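Local coordinates for ferric iron-binding protein HitA (Pseudomonas aeruginosa PAO1, PDB 6IWF) that binds ferric iron, probably as the periplasmic carrier of an iron-uptake system, and is involved in gallium internalization, at residues Leu249-Glu252 with Gly253-Ile257; Leu106-Pro110 with Lys111-Glu115; Glu160-Leu163 with Thr164-Ala168; Ala149-Leu153 with Lys154-Glu158; Tyr199-Lys202 with Lys203-Gly206. All blocks are in the same frame, centred on the assembly; numbering follows the deposited sequence.

Contact 1. Residues Leu249-Glu252 with Gly253-Ile257; sequences LSEE and GQKAI
A serine N-cap opens helix 251-258, and the contact is the first turn of that helix with its cap. Ser250 OG accepts from Gly253 N at 3.0 Å, with an N-H...O angle of 159°; the hydroxyl also bonds to Phe247 O, at the end of the preceding helix 238-248, so one side chain ties the two helices together at their junction. With chi1 at 69°, OG sits between the backbone N and the carbonyl carbon of Ser250, where it can turn in to the first turn. The main chain then takes over: Gln254 N reaches Ser250 O at 2.9 Å in an almost straight bond (172°), followed by Lys255 N to Glu251 O and Ala256 N to Glu252 O. On the outer surface Glu251 and Lys255 run side by side, but their charged ends stay apart, Glu251 OE1 and Lys255 NZ being 5.2 Å from each other. The inner side is buried. Gln254 bends at chi2, which lays its amide alongside Leu249; there NE2 donates to Met248 O and Ile99 O while OE1 accepts from Arg267 N. Both ends of this buried amide are thereby satisfied, and helix and strand 97-108 are joined through it. The leucine's CD2 methyl touches Gln254 NE2 at 3.7 Å.

Contact 2. Residues Leu106-Pro110 with Lys111-Glu115; sequences LAYNP and KKIDE
Tyr108 and Ile113 meet on the packed side of the turn that follows strand 97-108: CD2 of the Tyr108 ring lies 3.9 Å from Ile113 CG2, the two side chains crossing at about a right angle, and Ile113 O stands at the ring edge. Asn109 binds the turn together. Its backbone O takes two donors, Lys112 N at 2.9 Å and Ile113 N at 3.0 Å, while its side-chain OD1 accepts from Lys111 N at 2.9 Å, approached from above the amide plane. With CG anti to the backbone N (chi1 -179°), OD1 is brought to Lys111 N and the amide is laid against Lys112 CG. The outer side is looser. Lys111 and Lys112 lead their ammonium ends away, and a water bridges Pro110 O and Asp114 OD1, its distance to Pro110 O unusually short. Glu115 CB lies 3.5 Å from Tyr108 OH, which is hydrogen-bonded to Arg211 of neighbouring strand 211-213. Asn109 OD1 accepting from the main-chain N two residues on is the mark of an Asx turn, here closing the end of a sheet strand.

Contact 3. Residues Glu160-Leu163 with Thr164-Ala168; sequences EDWL and TGLKA
Trp162 lays its indole against Leu166 one helical turn later, and the leucine's two methyls divide the ring system between them. CD1 stands over the face of the five-membered ring, 3.9 Å from its centroid and 25° off the normal, a CH-pi contact; Leu166 CD2 meets the six-membered ring, 3.6 Å from Trp162 CZ2. Trp162 CG is anti to the backbone N (chi1 171°), and chi2 of 79° turns the face of the indole to the leucine. The indole is fixed in its plane from outside, NE1 donating to Leu122 O, while Phe143 and Val150 of helix 141-154 pack on it. Leu166 reaches on to Phe134 and Phe136 of strand 134-136. Leu163 CD1 approaches Leu166 CB more loosely, at 4.4 Å, on the flank where Leu301 of helix 296-305 lies.

The exposed side is polar. Thr164 OG1 donates to Glu160 O at 2.8 Å, and Thr164 N reaches the same oxygen at 2.9 Å; the two come from opposite faces of the carbonyl plane, so one acceptor serves both polar groups of the threonine. Gly165, Leu166 and Lys167 continue the regular i to i+4 ladder. Helix 156-169 is thus amphipathic: dispersion and CH-pi contacts hold its inner side to the sheet and helix 141-154, whereas on the outer side the threonine hydroxyl is satisfied by its own helix.

Contact 4. Residues Ala149-Leu153 with Lys154-Glu158; sequences AVIKL and KGQEE
Two main-chain hydrogen bonds join residues Ala149-Leu153 to Lys154-Glu158 where helix 141-154 gives way to helix 156-169. Lys154 N donates to Val150 O at 2.8 Å, in the ordinary helical manner. Gly155 N donates to Ile151 O, also at 2.8 Å, but with an N-H...O angle of only 135° and from 42° above the carbonyl plane, as the chain is already leaving the helix. Gly155 has a positive phi of 97°, and at its backbone angles glycine avoids a clash with the carbonyl O of Lys154.

The van der Waals contacts are few. Ile151 and the side chain of Gln156 lie side by side on the two limbs of the turn, pointing the same way, and both touch Leu301 of helix 296-305, which covers this flank. Val150 CG1 approaches Lys154 CG at 4.3 Å; the valine also packs on Ala159 of the following helix.

Charged groups stay at the surface. Lys154 sets its CG anti to the carbonyl carbon and bends at chi2, so that its aliphatic part folds back along the last turn, Lys154 CD being 3.8 Å from Leu153 O, before the ammonium end leads away. Gly155 both ends one helix with positive phi and occupies the N-cap position of the next, a tight junction of two consecutive helices through a single glycine.

Contact 5. Residues Tyr199-Lys202 with Lys203-Gly206; sequences YTLK and KEKG
Leu201 places CG anti to its backbone N (chi1 -174°), and Lys205 places its own anti to the carbonyl carbon (chi1 -65°); one turn apart, the two chains then run side by side, Leu201 CD1 touching Lys205 CD at 3.8 Å. Glu204 OE1 comes to the same Leu201 methyl, also at 3.8 Å. Beyond them Leu201 packs on Met180, Lys181 and Glu184 of helix 176-184, which Lys205 also touches. On another side Lys203, bent at chi3 and chi4, curls its NZ back to 4.2 Å from Thr200 CG2, while Thr200 OG1 bonds to Tyr196 O in the preceding turn.

The backbone closes the helix. Lys203 N bonds to Tyr199 O, and Leu201 O takes Lys205 N at 2.9 Å together with a weak bond from Glu204 N. The last bond is short, Gly206 N to Lys202 O at 2.7 Å, before a positive phi of 98° carries the chain out. Extended Lys202 runs over the closing turn, its CG 3.5 Å from Gly206 O. Helix 196-205 begins with Tyr196 and Tyr197, which bind ferric iron in this protein, though none is bound here; at its far end the alkyl chains of Lys202, over Gly206 O, and Lys205, along Leu201, make the contacts rather than their ammonium groups.

Along the chain the order is contact 2, contact 4, contact 3, contact 5 and contact 1, each closing before the next opens. Contacts 3 and 4 are neighbours, centres 12 Å apart; they share helix 156-169 and touch through Trp162 CZ3 and Val150 CG2, 4.0 Å apart. Contact 1 lies across the molecule from them, its centre 40 Å from that of contact 3. Strand 97-108 runs between regions: Ile97, Ile99 and Thr100 at its start pack against contact 1 and its end enters contact 2, 34 Å away between centres. Contact 5, about 18 Å from contact 2 by centres, follows the iron-binding tyrosines. The spread fits a periplasmic-binding-protein fold, in which strands crossing between the two domains link them.

Contact 1. Residues Leu249-Glu252 with Gly253-Ile257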
loop_
_atom_site.group_PDB
_atom_site.type_symbol
_atom_site.label_atom_id
_atom_site.label_comp_id
_atom_site.label_asym_id
_atom_site.label_seq_id
_atom_site.Cartn_x
_atom_site.Cartn_y
_atom_site.Cartn_z
ATOM N N LEU A 249 11.430 1.764 -11.920
ATOM C CA LEU A 249 10.509 2.589 -12.689
ATOM C C LEU A 249 10.783 2.520 -14.187
ATOM O O LEU A 249 10.179 3.279 -14.951
ATOM C CB LEU A 249 10.576 4.037 -12.221
ATOM C CG LEU A 249 9.871 4.203 -10.881
ATOM C CD1 LEU A 249 10.393 5.445 -10.193
ATOM C CD2 LEU A 249 8.359 4.272 -11.095
ATOM N N SER A 250 11.692 1.652 -14.614
ATOM C CA SER A 250 11.793 1.360 -16.038
ATOM C C SER A 250 10.603 0.513 -16.489
ATOM O O SER A 250 9.896 -0.096 -15.682
ATOM C CB SER A 250 13.101 0.629 -16.353
ATOM O OG SER A 250 13.109 -0.684 -15.820
ATOM N N GLU A 251 10.381 0.476 -17.805
ATOM C CA GLU A 251 9.333 -0.392 -18.335
ATOM C C GLU A 251 9.540 -1.840 -17.901
ATOM O O GLU A 251 8.589 -2.520 -17.499
ATOM C CB GLU A 251 9.278 -0.286 -19.862
ATOM C CG GLU A 251 7.868 -0.329 -20.423
ATOM C CD GLU A 251 7.821 -0.837 -21.854
ATOM O OE1 GLU A 251 7.053 -1.788 -22.121
ATOM O OE2 GLU A 251 8.550 -0.283 -22.710
ATOM N N GLU A 252 10.781 -2.328 -17.959
ATOM C CA GLU A 252 11.051 -3.707 -17.574
ATOM C C GLU A 252 10.839 -3.927 -16.077
ATOM O O GLU A 252 10.295 -4.958 -15.667
ATOM C CB GLU A 252 12.477 -4.079 -17.979
ATOM C CG GLU A 252 12.904 -5.465 -17.562
ATOM C CD GLU A 252 14.368 -5.742 -17.882
ATOM O OE1 GLU A 252 15.006 -4.890 -18.539
ATOM O OE2 GLU A 252 14.874 -6.805 -17.471
ATOM N N GLY A 253 11.278 -2.980 -15.247
ATOM C CA GLY A 253 11.111 -3.141 -13.809
ATOM C C GLY A 253 9.652 -3.082 -13.389
ATOM O O GLY A 253 9.181 -3.918 -12.616
ATOM N N GLN A 254 8.917 -2.100 -13.904
ATOM C CA GLN A 254 7.489 -2.025 -13.599
ATOM C C GLN A 254 6.775 -3.310 -14.001
ATOM O O GLN A 254 5.904 -3.803 -13.273
ATOM C CB GLN A 254 6.870 -0.821 -14.297
ATOM C CG GLN A 254 7.389 0.515 -13.788
ATOM C CD GLN A 254 6.594 1.020 -12.606
ATOM O OE1 GLN A 254 5.532 1.613 -12.776
ATOM N NE2 GLN A 254 7.108 0.800 -11.398
ATOM N N LYS A 255 7.139 -3.885 -15.149
ATOM C CA LYS A 255 6.474 -5.115 -15.565
ATOM C C LYS A 255 6.799 -6.265 -14.621
ATOM O O LYS A 255 5.912 -7.045 -14.264
ATOM C CB LYS A 255 6.849 -5.455 -17.008
ATOM C CG LYS A 255 6.263 -4.482 -18.013
ATOM C CD LYS A 255 6.108 -5.090 -19.399
ATOM C CE LYS A 255 4.975 -4.414 -20.158
ATOM N NZ LYS A 255 3.648 -4.723 -19.544
ATOM N N ALA A 256 8.057 -6.365 -14.173
ATOM C CA ALA A 256 8.416 -7.394 -13.202
ATOM C C ALA A 256 7.618 -7.235 -11.916
ATOM O O ALA A 256 7.114 -8.216 -11.353
ATOM C CB ALA A 256 9.917 -7.335 -12.907
ATOM N N ILE A 257 7.496 -5.997 -11.432
ATOM C CA ILE A 257 6.751 -5.747 -10.202
ATOM C C ILE A 257 5.276 -6.082 -10.394
ATOM O O ILE A 257 4.668 -6.772 -9.567
ATOM C CB ILE A 257 6.957 -4.289 -9.753
ATOM C CG1 ILE A 257 8.399 -4.094 -9.251
ATOM C CG2 ILE A 257 5.957 -3.897 -8.682
ATOM C CD1 ILE A 257 8.808 -2.640 -9.136
#

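Contact 2. Residues Leu106-Pro110 with Lys111-Glu115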
loop_
_atom_site.group_PDB
_atom_site.type_symbol
_atom_site.label_atom_id
_atom_site.label_comp_id
_atom_site.label_asym_id
_atom_site.label_seq_id
_atom_site.Cartn_x
_atom_site.Cartn_y
_atom_site.Cartn_z
ATOM N N LEU A 106 -14.320 -2.736 -1.414
ATOM C CA LEU A 106 -15.183 -3.548 -0.561
ATOM C C LEU A 106 -15.367 -4.895 -1.265
ATOM O O LEU A 106 -16.085 -4.985 -2.266
ATOM C CB LEU A 106 -16.527 -2.841 -0.306
ATOM C CG LEU A 106 -17.500 -3.564 0.631
ATOM C CD1 LEU A 106 -17.021 -3.505 2.079
ATOM C CD2 LEU A 106 -18.868 -2.907 0.501
ATOM N N ALA A 107 -14.705 -5.943 -0.782
ATOM C CA ALA A 107 -14.966 -7.272 -1.332
ATOM C C ALA A 107 -16.275 -7.779 -0.743
ATOM O O ALA A 107 -16.570 -7.525 0.428
ATOM C CB ALA A 107 -13.822 -8.233 -1.019
ATOM N N TYR A 108 -17.090 -8.442 -1.562
ATOM C CA TYR A 108 -18.367 -8.920 -1.052
ATOM C C TYR A 108 -18.742 -10.227 -1.733
ATOM O O TYR A 108 -18.274 -10.539 -2.831
ATOM C CB TYR A 108 -19.484 -7.879 -1.230
ATOM C CG TYR A 108 -19.940 -7.655 -2.662
ATOM C CD1 TYR A 108 -19.192 -6.870 -3.534
ATOM C CD2 TYR A 108 -21.131 -8.201 -3.128
ATOM C CE1 TYR A 108 -19.598 -6.653 -4.844
ATOM C CE2 TYR A 108 -21.554 -7.987 -4.460
ATOM C CZ TYR A 108 -20.776 -7.216 -5.303
ATOM O OH TYR A 108 -21.163 -6.989 -6.615
ATOM N N ASN A 109 -19.604 -10.990 -1.050
ATOM C CA ASN A 109 -20.108 -12.253 -1.568
ATOM C C ASN A 109 -21.496 -12.017 -2.135
ATOM O O ASN A 109 -22.432 -11.748 -1.362
ATOM C CB ASN A 109 -20.157 -13.305 -0.463
ATOM C CG ASN A 109 -20.649 -14.660 -0.960
ATOM O OD1 ASN A 109 -21.172 -14.779 -2.070
ATOM N ND2 ASN A 109 -20.490 -15.685 -0.131
ATOM N N PRO A 110 -21.684 -12.064 -3.458
ATOM C CA PRO A 110 -23.007 -11.743 -4.023
ATOM C C PRO A 110 -24.069 -12.775 -3.712
ATOM O O PRO A 110 -25.252 -12.499 -3.956
ATOM C CB PRO A 110 -22.739 -11.653 -5.540
ATOM C CG PRO A 110 -21.459 -12.375 -5.762
ATOM C CD PRO A 110 -20.665 -12.314 -4.495
ATOM N N LYS A 111 -23.696 -13.953 -3.200
ATOM C CA LYS A 111 -24.700 -14.890 -2.714
ATOM C C LYS A 111 -25.283 -14.448 -1.382
ATOM O O LYS A 111 -26.398 -14.857 -1.035
ATOM C CB LYS A 111 -24.099 -16.286 -2.577
ATOM C CG LYS A 111 -23.403 -16.765 -3.832
ATOM C CD LYS A 111 -24.271 -17.734 -4.600
ATOM C CE LYS A 111 -23.748 -19.157 -4.474
ATOM N NZ LYS A 111 -24.647 -20.126 -5.167
ATOM N N LYS A 112 -24.563 -13.606 -0.638
ATOM C CA LYS A 112 -24.995 -13.198 0.689
ATOM C C LYS A 112 -25.468 -11.757 0.762
ATOM O O LYS A 112 -26.181 -11.415 1.706
ATOM C CB LYS A 112 -23.858 -13.400 1.695
ATOM C CG LYS A 112 -23.333 -14.824 1.713
ATOM C CD LYS A 112 -23.419 -15.408 3.105
ATOM C CE LYS A 112 -22.910 -16.829 3.132
ATOM N NZ LYS A 112 -24.016 -17.830 3.043
ATOM N N ILE A 113 -25.106 -10.919 -0.204
ATOM C CA ILE A 113 -25.600 -9.549 -0.256
ATOM C C ILE A 113 -25.606 -9.095 -1.706
ATOM O O ILE A 113 -24.619 -9.275 -2.426
ATOM C CB ILE A 113 -24.771 -8.592 0.628
ATOM C CG1 ILE A 113 -25.413 -7.204 0.626
ATOM C CG2 ILE A 113 -23.285 -8.502 0.168
ATOM C CD1 ILE A 113 -25.037 -6.361 1.847
ATOM N N ASP A 114 -26.729 -8.526 -2.143
ATOM C CA ASP A 114 -26.803 -7.975 -3.487
ATOM C C ASP A 114 -26.011 -6.675 -3.571
ATOM O O ASP A 114 -25.937 -5.903 -2.615
ATOM C CB ASP A 114 -28.255 -7.711 -3.900
ATOM C CG ASP A 114 -29.093 -8.982 -3.971
ATOM O OD1 ASP A 114 -28.597 -10.009 -4.487
ATOM O OD2 ASP A 114 -30.263 -8.950 -3.520
ATOM N N GLU A 115 -25.426 -6.437 -4.742
ATOM C CA GLU A 115 -24.654 -5.217 -4.966
ATOM C C GLU A 115 -25.447 -3.963 -4.600
ATOM O O GLU A 115 -24.908 -3.032 -3.984
ATOM C CB GLU A 115 -24.194 -5.167 -6.427
ATOM C CG GLU A 115 -23.391 -3.937 -6.795
ATOM C CD GLU A 115 -23.239 -3.767 -8.303
ATOM O OE1 GLU A 115 -23.891 -4.523 -9.057
ATOM O OE2 GLU A 115 -22.471 -2.878 -8.733
HETATM O O HOH W 1 -26.228 -10.911 -5.558
#

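Contact 3. Residues Glu160-Leu163 with Thr164-Ala168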
loop_
_atom_site.group_PDB
_atom_site.type_symbol
_atom_site.label_atom_id
_atom_site.label_comp_id
_atom_site.label_asym_id
_atom_site.label_seq_id
_atom_site.Cartn_x
_atom_site.Cartn_y
_atom_site.Cartn_z
ATOM N N GLU A 160 -13.452 9.496 15.014
ATOM C CA GLU A 160 -13.550 8.774 16.279
ATOM C C GLU A 160 -14.887 8.048 16.404
ATOM O O GLU A 160 -14.931 6.892 16.839
ATOM C CB GLU A 160 -13.344 9.751 17.436
ATOM C CG GLU A 160 -13.286 9.058 18.806
ATOM C CD GLU A 160 -12.970 10.025 19.924
ATOM O OE1 GLU A 160 -11.782 10.377 20.070
ATOM O OE2 GLU A 160 -13.908 10.424 20.658
ATOM N N ASP A 161 -15.987 8.711 16.026
ATOM C CA ASP A 161 -17.302 8.069 16.081
ATOM C C ASP A 161 -17.361 6.881 15.133
ATOM O O ASP A 161 -17.899 5.814 15.477
ATOM C CB ASP A 161 -18.400 9.075 15.726
ATOM C CG ASP A 161 -18.648 10.100 16.819
ATOM O OD1 ASP A 161 -18.203 9.881 17.969
ATOM O OD2 ASP A 161 -19.301 11.122 16.518
ATOM N N TRP A 162 -16.814 7.054 13.926
ATOM C CA TRP A 162 -16.810 5.978 12.941
ATOM C C TRP A 162 -15.984 4.791 13.431
ATOM O O TRP A 162 -16.444 3.643 13.397
ATOM C CB TRP A 162 -16.288 6.523 11.607
ATOM C CG TRP A 162 -16.021 5.490 10.558
ATOM C CD1 TRP A 162 -16.941 4.860 9.757
ATOM C CD2 TRP A 162 -14.741 4.978 10.185
ATOM N NE1 TRP A 162 -16.298 3.975 8.912
ATOM C CE2 TRP A 162 -14.946 4.035 9.156
ATOM C CE3 TRP A 162 -13.437 5.229 10.624
ATOM C CZ2 TRP A 162 -13.894 3.329 8.565
ATOM C CZ3 TRP A 162 -12.389 4.531 10.028
ATOM C CH2 TRP A 162 -12.629 3.592 9.013
ATOM N N LEU A 163 -14.779 5.059 13.947
ATOM C CA LEU A 163 -13.924 3.963 14.384
ATOM C C LEU A 163 -14.487 3.291 15.627
ATOM O O LEU A 163 -14.307 2.084 15.807
ATOM C CB LEU A 163 -12.504 4.467 14.629
ATOM C CG LEU A 163 -11.425 3.387 14.603
ATOM C CD1 LEU A 163 -11.417 2.631 13.263
ATOM C CD2 LEU A 163 -10.041 3.982 14.916
ATOM N N THR A 164 -15.195 4.045 16.467
ATOM C CA THR A 164 -15.907 3.436 17.591
ATOM C C THR A 164 -16.948 2.441 17.096
ATOM O O THR A 164 -17.049 1.324 17.613
ATOM C CB THR A 164 -16.566 4.517 18.441
ATOM O OG1 THR A 164 -15.551 5.323 19.040
ATOM C CG2 THR A 164 -17.428 3.896 19.542
ATOM N N GLY A 165 -17.714 2.826 16.071
ATOM C CA GLY A 165 -18.653 1.889 15.477
ATOM C C GLY A 165 -17.971 0.660 14.903
ATOM O O GLY A 165 -18.464 -0.457 15.056
ATOM N N LEU A 166 -16.829 0.843 14.229
ATOM C CA LEU A 166 -16.119 -0.329 13.716
ATOM C C LEU A 166 -15.651 -1.244 14.847
ATOM O O LEU A 166 -15.710 -2.469 14.720
ATOM C CB LEU A 166 -14.946 0.098 12.838
ATOM C CG LEU A 166 -15.235 0.006 11.340
ATOM C CD1 LEU A 166 -16.351 0.956 10.927
ATOM C CD2 LEU A 166 -13.949 0.301 10.557
ATOM N N LYS A 167 -15.186 -0.672 15.965
ATOM C CA LYS A 167 -14.830 -1.508 17.117
ATOM C C LYS A 167 -16.042 -2.274 17.646
ATOM O O LYS A 167 -15.928 -3.451 18.032
ATOM C CB LYS A 167 -14.218 -0.646 18.225
ATOM C CG LYS A 167 -13.989 -1.391 19.563
ATOM C CD LYS A 167 -12.663 -2.118 19.579
ATOM C CE LYS A 167 -12.300 -2.628 20.978
ATOM N NZ LYS A 167 -12.329 -1.560 22.025
ATOM N N ALA A 168 -17.213 -1.624 17.663
ATOM C CA ALA A 168 -18.435 -2.245 18.179
ATOM C C ALA A 168 -18.947 -3.357 17.267
ATOM O O ALA A 168 -19.426 -4.398 17.746
ATOM C CB ALA A 168 -19.523 -1.186 18.346
#

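Contact 4. Residues Ala149-Leu153 with Lys154-Glu158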
loop_
_atom_site.group_PDB
_atom_site.type_symbol
_atom_site.label_atom_id
_atom_site.label_comp_id
_atom_site.label_asym_id
_atom_site.label_seq_id
_atom_site.Cartn_x
_atom_site.Cartn_y
_atom_site.Cartn_z
ATOM N N ALA A 149 -7.134 8.953 6.309
ATOM C CA ALA A 149 -7.981 9.579 5.297
ATOM C C ALA A 149 -9.315 10.021 5.887
ATOM O O ALA A 149 -9.806 11.108 5.563
ATOM C CB ALA A 149 -8.205 8.614 4.133
ATOM N N VAL A 150 -9.913 9.212 6.760
ATOM C CA VAL A 150 -11.185 9.628 7.356
ATOM C C VAL A 150 -10.978 10.869 8.224
ATOM O O VAL A 150 -11.782 11.806 8.192
ATOM C CB VAL A 150 -11.841 8.467 8.137
ATOM C CG1 VAL A 150 -13.120 8.937 8.850
ATOM C CG2 VAL A 150 -12.180 7.304 7.207
ATOM N N ILE A 151 -9.892 10.905 9.007
ATOM C CA ILE A 151 -9.618 12.097 9.817
ATOM C C ILE A 151 -9.481 13.321 8.929
ATOM O O ILE A 151 -10.040 14.389 9.218
ATOM C CB ILE A 151 -8.351 11.901 10.664
ATOM C CG1 ILE A 151 -8.596 10.836 11.723
ATOM C CG2 ILE A 151 -7.952 13.234 11.332
ATOM C CD1 ILE A 151 -7.328 10.412 12.456
ATOM N N LYS A 152 -8.748 13.176 7.822
ATOM C CA LYS A 152 -8.461 14.308 6.948
ATOM C C LYS A 152 -9.714 14.800 6.227
ATOM O O LYS A 152 -9.905 16.016 6.059
ATOM C CB LYS A 152 -7.379 13.904 5.952
ATOM C CG LYS A 152 -6.005 14.431 6.285
ATOM C CD LYS A 152 -5.918 15.900 5.910
ATOM C CE LYS A 152 -4.499 16.289 5.545
ATOM N NZ LYS A 152 -4.462 17.550 4.760
ATOM N N LEU A 153 -10.579 13.876 5.801
ATOM C CA LEU A 153 -11.751 14.227 5.014
ATOM C C LEU A 153 -12.949 14.605 5.865
ATOM O O LEU A 153 -13.735 15.472 5.460
ATOM C CB LEU A 153 -12.139 13.059 4.100
ATOM C CG LEU A 153 -11.056 12.697 3.076
ATOM C CD1 LEU A 153 -11.354 11.332 2.456
ATOM C CD2 LEU A 153 -10.916 13.779 1.995
ATOM N N LYS A 154 -13.103 13.982 7.036
ATOM C CA LYS A 154 -14.300 14.140 7.843
ATOM C C LYS A 154 -14.041 14.778 9.197
ATOM O O LYS A 154 -15.000 15.227 9.844
ATOM C CB LYS A 154 -14.987 12.780 8.040
ATOM C CG LYS A 154 -15.281 12.058 6.755
ATOM C CD LYS A 154 -16.351 12.794 5.953
ATOM C CE LYS A 154 -16.765 11.981 4.731
ATOM N NZ LYS A 154 -17.685 12.760 3.832
ATOM N N GLY A 155 -12.793 14.869 9.627
ATOM C CA GLY A 155 -12.464 15.489 10.891
ATOM C C GLY A 155 -12.306 14.465 12.002
ATOM O O GLY A 155 -12.778 13.331 11.921
ATOM N N GLN A 156 -11.640 14.901 13.073
ATOM C CA GLN A 156 -11.255 13.983 14.144
ATOM C C GLN A 156 -12.472 13.403 14.852
ATOM O O GLN A 156 -12.492 12.212 15.184
ATOM C CB GLN A 156 -10.341 14.707 15.133
ATOM C CG GLN A 156 -10.019 13.895 16.381
ATOM C CD GLN A 156 -8.983 12.817 16.128
ATOM O OE1 GLN A 156 -8.243 12.868 15.147
ATOM N NE2 GLN A 156 -8.921 11.835 17.021
ATOM N N GLU A 157 -13.507 14.220 15.083
ATOM C CA GLU A 157 -14.639 13.743 15.872
ATOM C C GLU A 157 -15.454 12.717 15.100
ATOM O O GLU A 157 -15.844 11.683 15.654
ATOM C CB GLU A 157 -15.511 14.920 16.302
ATOM C CG GLU A 157 -14.710 16.019 16.997
ATOM C CD GLU A 157 -14.302 17.162 16.067
ATOM O OE1 GLU A 157 -13.705 16.917 14.980
ATOM O OE2 GLU A 157 -14.579 18.322 16.441
ATOM N N GLU A 158 -15.711 12.975 13.814
ATOM C CA GLU A 158 -16.425 11.996 13.009
ATOM C C GLU A 158 -15.604 10.724 12.857
ATOM O O GLU A 158 -16.157 9.617 12.856
ATOM C CB GLU A 158 -16.762 12.597 11.643
#

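Contact 5. Residues Tyr199-Lys202 with Lys203-Gly206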
loop_
_atom_site.group_PDB
_atom_site.type_symbol
_atom_site.label_atom_id
_atom_site.label_comp_id
_atom_site.label_asym_id
_atom_site.label_seq_id
_atom_site.Cartn_x
_atom_site.Cartn_y
_atom_site.Cartn_z
ATOM N N TYR A 199 -7.222 -10.167 -6.634
ATOM C CA TYR A 199 -6.566 -10.668 -7.839
ATOM C C TYR A 199 -5.587 -11.795 -7.524
ATOM O O TYR A 199 -5.488 -12.764 -8.287
ATOM C CB TYR A 199 -5.868 -9.517 -8.568
ATOM C CG TYR A 199 -6.835 -8.569 -9.224
ATOM C CD1 TYR A 199 -7.386 -7.495 -8.517
ATOM C CD2 TYR A 199 -7.250 -8.769 -10.539
ATOM C CE1 TYR A 199 -8.285 -6.625 -9.106
ATOM C CE2 TYR A 199 -8.149 -7.910 -11.135
ATOM C CZ TYR A 199 -8.670 -6.845 -10.420
ATOM O OH TYR A 199 -9.558 -5.995 -11.031
ATOM N N THR A 200 -4.850 -11.694 -6.412
ATOM C CA THR A 200 -3.961 -12.790 -6.030
ATOM C C THR A 200 -4.747 -14.074 -5.792
ATOM O O THR A 200 -4.356 -15.150 -6.264
ATOM C CB THR A 200 -3.155 -12.420 -4.784
ATOM O OG1 THR A 200 -2.414 -11.218 -5.035
ATOM C CG2 THR A 200 -2.192 -13.554 -4.429
ATOM N N LEU A 201 -5.875 -13.976 -5.084
ATOM C CA LEU A 201 -6.691 -15.155 -4.812
ATOM C C LEU A 201 -7.285 -15.725 -6.095
ATOM O O LEU A 201 -7.344 -16.950 -6.266
ATOM C CB LEU A 201 -7.803 -14.811 -3.815
ATOM C CG LEU A 201 -8.644 -15.991 -3.336
ATOM C CD1 LEU A 201 -7.734 -17.009 -2.662
ATOM C CD2 LEU A 201 -9.752 -15.540 -2.387
ATOM N N LYS A 202 -7.737 -14.856 -7.006
ATOM C CA LYS A 202 -8.269 -15.330 -8.280
ATOM C C LYS A 202 -7.208 -16.074 -9.077
ATOM O O LYS A 202 -7.474 -17.144 -9.636
ATOM C CB LYS A 202 -8.822 -14.168 -9.105
ATOM C CG LYS A 202 -9.409 -14.647 -10.428
ATOM C CD LYS A 202 -10.111 -13.551 -11.196
ATOM C CE LYS A 202 -10.539 -14.062 -12.569
ATOM N NZ LYS A 202 -11.388 -13.083 -13.300
ATOM N N LYS A 203 -5.992 -15.516 -9.148
ATOM C CA LYS A 203 -4.907 -16.203 -9.844
ATOM C C LYS A 203 -4.695 -17.612 -9.297
ATOM O O LYS A 203 -4.401 -18.541 -10.058
ATOM C CB LYS A 203 -3.619 -15.378 -9.740
ATOM C CG LYS A 203 -2.422 -15.991 -10.462
ATOM C CD LYS A 203 -1.317 -14.962 -10.682
ATOM C CE LYS A 203 -0.462 -14.776 -9.428
ATOM N NZ LYS A 203 -1.067 -13.843 -8.426
ATOM N N GLU A 204 -4.881 -17.798 -7.991
ATOM C CA GLU A 204 -4.646 -19.103 -7.383
ATOM C C GLU A 204 -5.811 -20.061 -7.622
ATOM O O GLU A 204 -5.591 -21.244 -7.907
ATOM C CB GLU A 204 -4.387 -18.933 -5.884
ATOM C CG GLU A 204 -4.320 -20.231 -5.086
ATOM C CD GLU A 204 -3.936 -19.999 -3.628
ATOM O OE1 GLU A 204 -4.672 -19.274 -2.917
ATOM O OE2 GLU A 204 -2.893 -20.542 -3.192
ATOM N N LYS A 205 -7.051 -19.575 -7.524
ATOM C CA LYS A 205 -8.222 -20.448 -7.582
ATOM C C LYS A 205 -8.867 -20.522 -8.960
ATOM O O LYS A 205 -9.649 -21.449 -9.207
ATOM C CB LYS A 205 -9.279 -19.995 -6.566
ATOM C CG LYS A 205 -8.852 -20.127 -5.116
ATOM C CD LYS A 205 -9.943 -19.656 -4.163
ATOM C CE LYS A 205 -11.266 -20.381 -4.396
ATOM N NZ LYS A 205 -11.860 -20.855 -3.110
ATOM N N GLY A 206 -8.567 -19.580 -9.855
ATOM C CA GLY A 206 -9.129 -19.581 -11.192
ATOM C C GLY A 206 -10.331 -18.671 -11.358
ATOM O O GLY A 206 -10.257 -17.642 -12.043
#